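Long-range contact in Mlr3007 protein (Mesorhizobium loti, PDB 3QQM), which probably catalyses the pyridoxal-phosphate-dependent transfer of amino groups from leucine, isoleucine or valine to 2-oxoglutarate, as a class-IV aminotransferase: residues A[157-171]-A[190-204]. Residues are numbered along the deposited sequence; the frame is centred on the assembly and turned at random.
Sequences VFADFGDGVLATPRL and AEEAIYSYDDLKSAK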
loop_
_atom_site.group_PDB
_atom_site.type_symbol
_atom_site.label_atom_id
_atom_site.label_comp_id
_atom_site.label_asym_id
_atom_site.label_seq_id
_atom_site.Cartn_x
_atom_site.Cartn_y
_atom_site.Cartn_z
ATOM N N VAL A 157 0.849 -2.981 8.074
ATOM C CA VAL A 157 0.303 -3.577 9.297
ATOM C C VAL A 157 0.471 -2.659 10.489
ATOM O O VAL A 157 1.478 -1.991 10.624
ATOM C CB VAL A 157 1.021 -4.916 9.596
ATOM C CG1 VAL A 157 0.473 -5.566 10.884
ATOM C CG2 VAL A 157 0.890 -5.856 8.409
ATOM N N PHE A 158 -0.525 -2.649 11.366
ATOM C CA PHE A 158 -0.519 -1.798 12.548
ATOM C C PHE A 158 -1.078 -2.611 13.690
ATOM O O PHE A 158 -2.242 -3.070 13.637
ATOM C CB PHE A 158 -1.370 -0.559 12.309
ATOM C CG PHE A 158 -0.935 0.244 11.116
ATOM C CD1 PHE A 158 -1.437 -0.037 9.864
ATOM C CD2 PHE A 158 -0.036 1.275 11.254
ATOM C CE1 PHE A 158 -1.047 0.679 8.776
ATOM C CE2 PHE A 158 0.380 1.982 10.179
ATOM C CZ PHE A 158 -0.135 1.695 8.919
ATOM N N ALA A 159 -0.245 -2.802 14.717
ATOM C CA ALA A 159 -0.601 -3.617 15.856
ATOM C C ALA A 159 -0.529 -2.840 17.159
ATOM O O ALA A 159 0.470 -2.174 17.456
ATOM C CB ALA A 159 0.301 -4.842 15.905
ATOM N N ASP A 160 -1.600 -2.948 17.936
ATOM C CA ASP A 160 -1.722 -2.290 19.226
ATOM C C ASP A 160 -1.521 -3.336 20.289
ATOM O O ASP A 160 -2.396 -4.181 20.501
ATOM C CB ASP A 160 -3.107 -1.687 19.337
ATOM C CG ASP A 160 -3.335 -0.922 20.648
ATOM O OD1 ASP A 160 -2.540 -1.048 21.624
ATOM O OD2 ASP A 160 -4.325 -0.176 20.669
ATOM N N PHE A 161 -0.369 -3.302 20.959
ATOM C CA PHE A 161 -0.075 -4.314 21.997
ATOM C C PHE A 161 -0.641 -3.963 23.357
ATOM O O PHE A 161 -0.289 -4.596 24.354
ATOM C CB PHE A 161 1.420 -4.616 22.075
ATOM C CG PHE A 161 1.956 -5.253 20.820
ATOM C CD1 PHE A 161 1.773 -6.623 20.588
ATOM C CD2 PHE A 161 2.618 -4.498 19.860
ATOM C CE1 PHE A 161 2.241 -7.214 19.434
ATOM C CE2 PHE A 161 3.102 -5.100 18.692
ATOM C CZ PHE A 161 2.910 -6.451 18.477
ATOM N N GLY A 162 -1.508 -2.948 23.394
ATOM C CA GLY A 162 -2.175 -2.545 24.627
ATOM C C GLY A 162 -2.107 -1.077 25.000
ATOM O O GLY A 162 -3.032 -0.552 25.601
ATOM N N ASP A 163 -1.024 -0.408 24.643
ATOM C CA ASP A 163 -0.828 0.980 25.044
ATOM C C ASP A 163 -1.460 2.030 24.122
ATOM O O ASP A 163 -1.307 3.213 24.362
ATOM C CB ASP A 163 0.674 1.250 25.175
ATOM C CG ASP A 163 1.415 1.052 23.873
ATOM O OD1 ASP A 163 0.762 0.794 22.849
ATOM O OD2 ASP A 163 2.656 1.159 23.866
ATOM N N GLY A 164 -2.146 1.607 23.067
ATOM C CA GLY A 164 -2.773 2.550 22.161
ATOM C C GLY A 164 -1.916 2.995 20.976
ATOM O O GLY A 164 -2.406 3.666 20.082
ATOM N N VAL A 165 -0.635 2.636 20.981
ATOM C CA VAL A 165 0.246 2.999 19.893
ATOM C C VAL A 165 0.152 1.932 18.802
ATOM O O VAL A 165 0.084 0.753 19.108
ATOM C CB VAL A 165 1.697 3.157 20.376
ATOM C CG1 VAL A 165 2.639 3.327 19.191
ATOM C CG2 VAL A 165 1.807 4.338 21.330
ATOM N N LEU A 166 0.073 2.363 17.544
ATOM C CA LEU A 166 0.002 1.454 16.411
ATOM C C LEU A 166 1.437 1.079 15.964
ATOM O O LEU A 166 2.107 1.833 15.266
ATOM C CB LEU A 166 -0.810 2.090 15.277
ATOM C CG LEU A 166 -2.312 2.351 15.642
ATOM C CD1 LEU A 166 -2.979 3.297 14.628
ATOM C CD2 LEU A 166 -3.136 1.072 15.800
ATOM N N ALA A 167 1.910 -0.069 16.430
ATOM C CA ALA A 167 3.254 -0.559 16.117
ATOM C C ALA A 167 3.209 -1.093 14.710
ATOM O O ALA A 167 2.391 -1.941 14.412
ATOM C CB ALA A 167 3.689 -1.655 17.122
ATOM N N THR A 168 4.051 -0.549 13.843
ATOM C CA THR A 168 4.103 -0.930 12.438
ATOM C C THR A 168 5.543 -1.319 12.095
ATOM O O THR A 168 6.483 -0.687 12.600
ATOM C CB THR A 168 3.627 0.245 11.550
ATOM O OG1 THR A 168 3.351 -0.226 10.236
ATOM C CG2 THR A 168 4.670 1.389 11.498
ATOM N N PRO A 169 5.732 -2.362 11.258
ATOM C CA PRO A 169 7.076 -2.799 10.950
ATOM C C PRO A 169 8.030 -1.686 10.461
ATOM O O PRO A 169 7.670 -0.864 9.611
ATOM C CB PRO A 169 6.847 -3.849 9.876
ATOM C CG PRO A 169 5.568 -4.429 10.213
ATOM C CD PRO A 169 4.744 -3.271 10.649
ATOM N N ARG A 170 9.240 -1.706 11.013
ATOM C CA ARG A 170 10.291 -0.753 10.677
ATOM C C ARG A 170 10.659 -0.968 9.235
ATOM O O ARG A 170 10.740 -2.090 8.773
ATOM C CB ARG A 170 11.497 -0.951 11.602
ATOM C CG ARG A 170 12.387 0.237 11.705
ATOM C CD ARG A 170 13.392 0.108 12.850
ATOM N NE ARG A 170 14.485 -0.795 12.528
ATOM C CZ ARG A 170 15.444 -1.147 13.382
ATOM N NH1 ARG A 170 15.411 -0.749 14.648
ATOM N NH2 ARG A 170 16.418 -1.944 12.974
ATOM N N LEU A 171 10.915 0.127 8.536
ATOM C CA LEU A 171 11.187 0.106 7.114
ATOM C C LEU A 171 12.335 -0.842 6.675
ATOM O O LEU A 171 12.208 -1.522 5.636
ATOM C CB LEU A 171 11.463 1.523 6.630
ATOM C CG LEU A 171 11.344 1.701 5.123
ATOM C CD1 LEU A 171 9.905 1.338 4.666
ATOM C CD2 LEU A 171 11.728 3.149 4.739
ATOM N N ALA A 190 1.353 6.057 14.989
ATOM C CA ALA A 190 2.037 4.816 14.744
ATOM C C ALA A 190 3.518 4.984 15.112
ATOM O O ALA A 190 4.034 6.109 15.138
ATOM C CB ALA A 190 1.887 4.423 13.289
ATOM N N GLU A 191 4.177 3.875 15.427
ATOM C CA GLU A 191 5.599 3.864 15.751
ATOM C C GLU A 191 6.233 2.657 15.103
ATOM O O GLU A 191 5.596 1.626 14.945
ATOM C CB GLU A 191 5.854 3.810 17.246
ATOM C CG GLU A 191 5.577 5.111 17.969
ATOM C CD GLU A 191 5.710 4.992 19.478
ATOM O OE1 GLU A 191 6.165 3.916 19.966
ATOM O OE2 GLU A 191 5.352 5.990 20.181
ATOM N N GLU A 192 7.487 2.805 14.710
ATOM C CA GLU A 192 8.191 1.715 14.096
ATOM C C GLU A 192 8.516 0.632 15.118
ATOM O O GLU A 192 8.739 0.906 16.307
ATOM C CB GLU A 192 9.434 2.193 13.334
ATOM C CG GLU A 192 9.069 2.870 11.985
ATOM C CD GLU A 192 10.281 3.128 11.116
ATOM O OE1 GLU A 192 11.261 3.640 11.664
ATOM O OE2 GLU A 192 10.241 2.818 9.888
ATOM N N ALA A 193 8.474 -0.604 14.661
ATOM C CA ALA A 193 8.743 -1.735 15.537
ATOM C C ALA A 193 9.034 -2.982 14.716
ATOM O O ALA A 193 8.931 -2.966 13.523
ATOM C CB ALA A 193 7.548 -1.966 16.503
ATOM N N ILE A 194 9.430 -4.045 15.398
ATOM C CA ILE A 194 9.762 -5.313 14.775
ATOM C C ILE A 194 8.999 -6.413 15.502
ATOM O O ILE A 194 8.983 -6.471 16.730
ATOM C CB ILE A 194 11.251 -5.597 14.887
ATOM C CG1 ILE A 194 12.061 -4.435 14.313
ATOM C CG2 ILE A 194 11.605 -6.880 14.166
ATOM C CD1 ILE A 194 13.592 -4.570 14.569
ATOM N N TYR A 195 8.347 -7.271 14.744
ATOM C CA TYR A 195 7.602 -8.370 15.336
ATOM C C TYR A 195 7.300 -9.474 14.318
ATOM O O TYR A 195 7.297 -9.244 13.117
ATOM C CB TYR A 195 6.317 -7.861 16.029
ATOM C CG TYR A 195 5.428 -6.936 15.205
ATOM C CD1 TYR A 195 4.633 -7.418 14.178
ATOM C CD2 TYR A 195 5.312 -5.608 15.526
ATOM C CE1 TYR A 195 3.793 -6.560 13.456
ATOM C CE2 TYR A 195 4.443 -4.758 14.833
ATOM C CZ TYR A 195 3.712 -5.231 13.799
ATOM O OH TYR A 195 2.893 -4.356 13.113
ATOM N N SER A 196 7.072 -10.670 14.836
ATOM C CA SER A 196 6.772 -11.845 14.042
ATOM C C SER A 196 5.287 -12.109 14.010
ATOM O O SER A 196 4.522 -11.445 14.690
ATOM C CB SER A 196 7.414 -13.065 14.684
ATOM O OG SER A 196 6.802 -13.309 15.915
ATOM N N TYR A 197 4.883 -13.131 13.259
ATOM C CA TYR A 197 3.481 -13.489 13.174
ATOM C C TYR A 197 2.998 -13.900 14.528
ATOM O O TYR A 197 1.926 -13.490 14.965
ATOM C CB TYR A 197 3.250 -14.645 12.202
ATOM C CG TYR A 197 1.804 -14.789 11.817
ATOM C CD1 TYR A 197 1.206 -13.813 11.038
ATOM C CD2 TYR A 197 1.048 -15.913 12.169
ATOM C CE1 TYR A 197 -0.115 -13.899 10.640
ATOM C CE2 TYR A 197 -0.309 -16.030 11.761
ATOM C CZ TYR A 197 -0.871 -15.005 10.991
ATOM O OH TYR A 197 -2.180 -14.993 10.542
ATOM N N ASP A 198 3.812 -14.679 15.211
ATOM C CA ASP A 198 3.444 -15.185 16.525
ATOM C C ASP A 198 3.244 -14.053 17.559
ATOM O O ASP A 198 2.334 -14.121 18.370
ATOM C CB ASP A 198 4.488 -16.181 17.007
ATOM C CG ASP A 198 4.031 -16.929 18.211
ATOM O OD1 ASP A 198 3.195 -17.856 18.075
ATOM O OD2 ASP A 198 4.526 -16.593 19.295
ATOM N N ASP A 199 4.102 -13.028 17.529
ATOM C CA ASP A 199 3.947 -11.861 18.417
ATOM C C ASP A 199 2.588 -11.192 18.218
ATOM O O ASP A 199 2.002 -10.718 19.164
ATOM C CB ASP A 199 5.025 -10.797 18.139
ATOM C CG ASP A 199 6.412 -11.255 18.499
ATOM O OD1 ASP A 199 6.523 -12.094 19.426
ATOM O OD2 ASP A 199 7.387 -10.742 17.879
ATOM N N LEU A 200 2.124 -11.112 16.965
ATOM C CA LEU A 200 0.827 -10.510 16.645
ATOM C C LEU A 200 -0.333 -11.158 17.365
ATOM O O LEU A 200 -1.347 -10.522 17.593
ATOM C CB LEU A 200 0.551 -10.555 15.145
ATOM C CG LEU A 200 1.331 -9.568 14.297
ATOM C CD1 LEU A 200 0.969 -9.707 12.840
ATOM C CD2 LEU A 200 1.063 -8.139 14.775
ATOM N N LYS A 201 -0.201 -12.435 17.695
ATOM C CA LYS A 201 -1.256 -13.124 18.407
ATOM C C LYS A 201 -1.501 -12.450 19.761
ATOM O O LYS A 201 -2.553 -12.639 20.357
ATOM C CB LYS A 201 -0.906 -14.608 18.615
ATOM C CG LYS A 201 -0.988 -15.520 17.353
ATOM C CD LYS A 201 -2.481 -15.725 16.930
ATOM C CE LYS A 201 -2.713 -16.892 15.952
ATOM N NZ LYS A 201 -4.207 -17.154 15.829
ATOM N N SER A 202 -0.525 -11.685 20.262
ATOM C CA SER A 202 -0.694 -11.014 21.567
ATOM C C SER A 202 -1.154 -9.561 21.424
ATOM O O SER A 202 -1.195 -8.822 22.395
ATOM C CB SER A 202 0.599 -11.090 22.397
ATOM O OG SER A 202 1.617 -10.280 21.844
ATOM N N ALA A 203 -1.496 -9.151 20.213
ATOM C CA ALA A 203 -1.974 -7.793 19.993
ATOM C C ALA A 203 -3.405 -7.645 20.511
ATOM O O ALA A 203 -4.249 -8.497 20.273
ATOM C CB ALA A 203 -1.912 -7.444 18.538
ATOM N N LYS A 204 -3.661 -6.565 21.243
ATOM C CA LYS A 204 -4.993 -6.288 21.767
ATOM C C LYS A 204 -5.904 -5.783 20.640
ATOM O O LYS A 204 -7.120 -5.933 20.699
ATOM C CB LYS A 204 -4.922 -5.233 22.857
ATOM C CG LYS A 204 -4.116 -5.600 24.050
ATOM C CD LYS A 204 -4.773 -6.716 24.826
ATOM C CE LYS A 204 -3.967 -7.067 26.053
ATOM N NZ LYS A 204 -4.616 -8.167 26.845
#
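Leu166 to Pro169 pairs in parallel with Ala190 to Ala193, closing the beta-alpha-beta unit whose crossover carries helix 179-186. The ladder is seen in alternating backbone bonds: Glu191 N to Leu166 O, Thr168 N to Glu191 O (2.9 Å, 169° at the hydrogen), Ala193 N to Thr168 O and Arg170 N to Ala193 O. Past its end, Leu171 N donates to Glu192 OE2 (3.1 Å) from above the carboxylate plane; the same oxygen forms a salt bridge with Arg181 of the crossover helix.

Tyr195 adds a side-chain bond of its own. With chi1 at 50°, its CG lies between backbone N and carbonyl carbon, and the phenol turns in over the hairpin formed by 157-160 and 166-169. Its OH donates to Ala167 O (2.8 Å), which also accepts from Ala159 N on the opposite face of the carbonyl plane.

Apolar contacts gather beside the phenol: Pro169 CD and Val157 CG1 approach the hydroxyl of Tyr195. Ala159 CB, which also lies near that hydroxyl, meets Leu200 CD2 at 3.6 Å. Phe161 directs its ring edge at the Tyr195 face in an offset edge-to-face pair, planes at 72°; Phe161 CE2 lies 3.9 Å from Tyr195 CD2, and Phe161 CE1 has Asp199 O at the ring edge, 3.5 Å away.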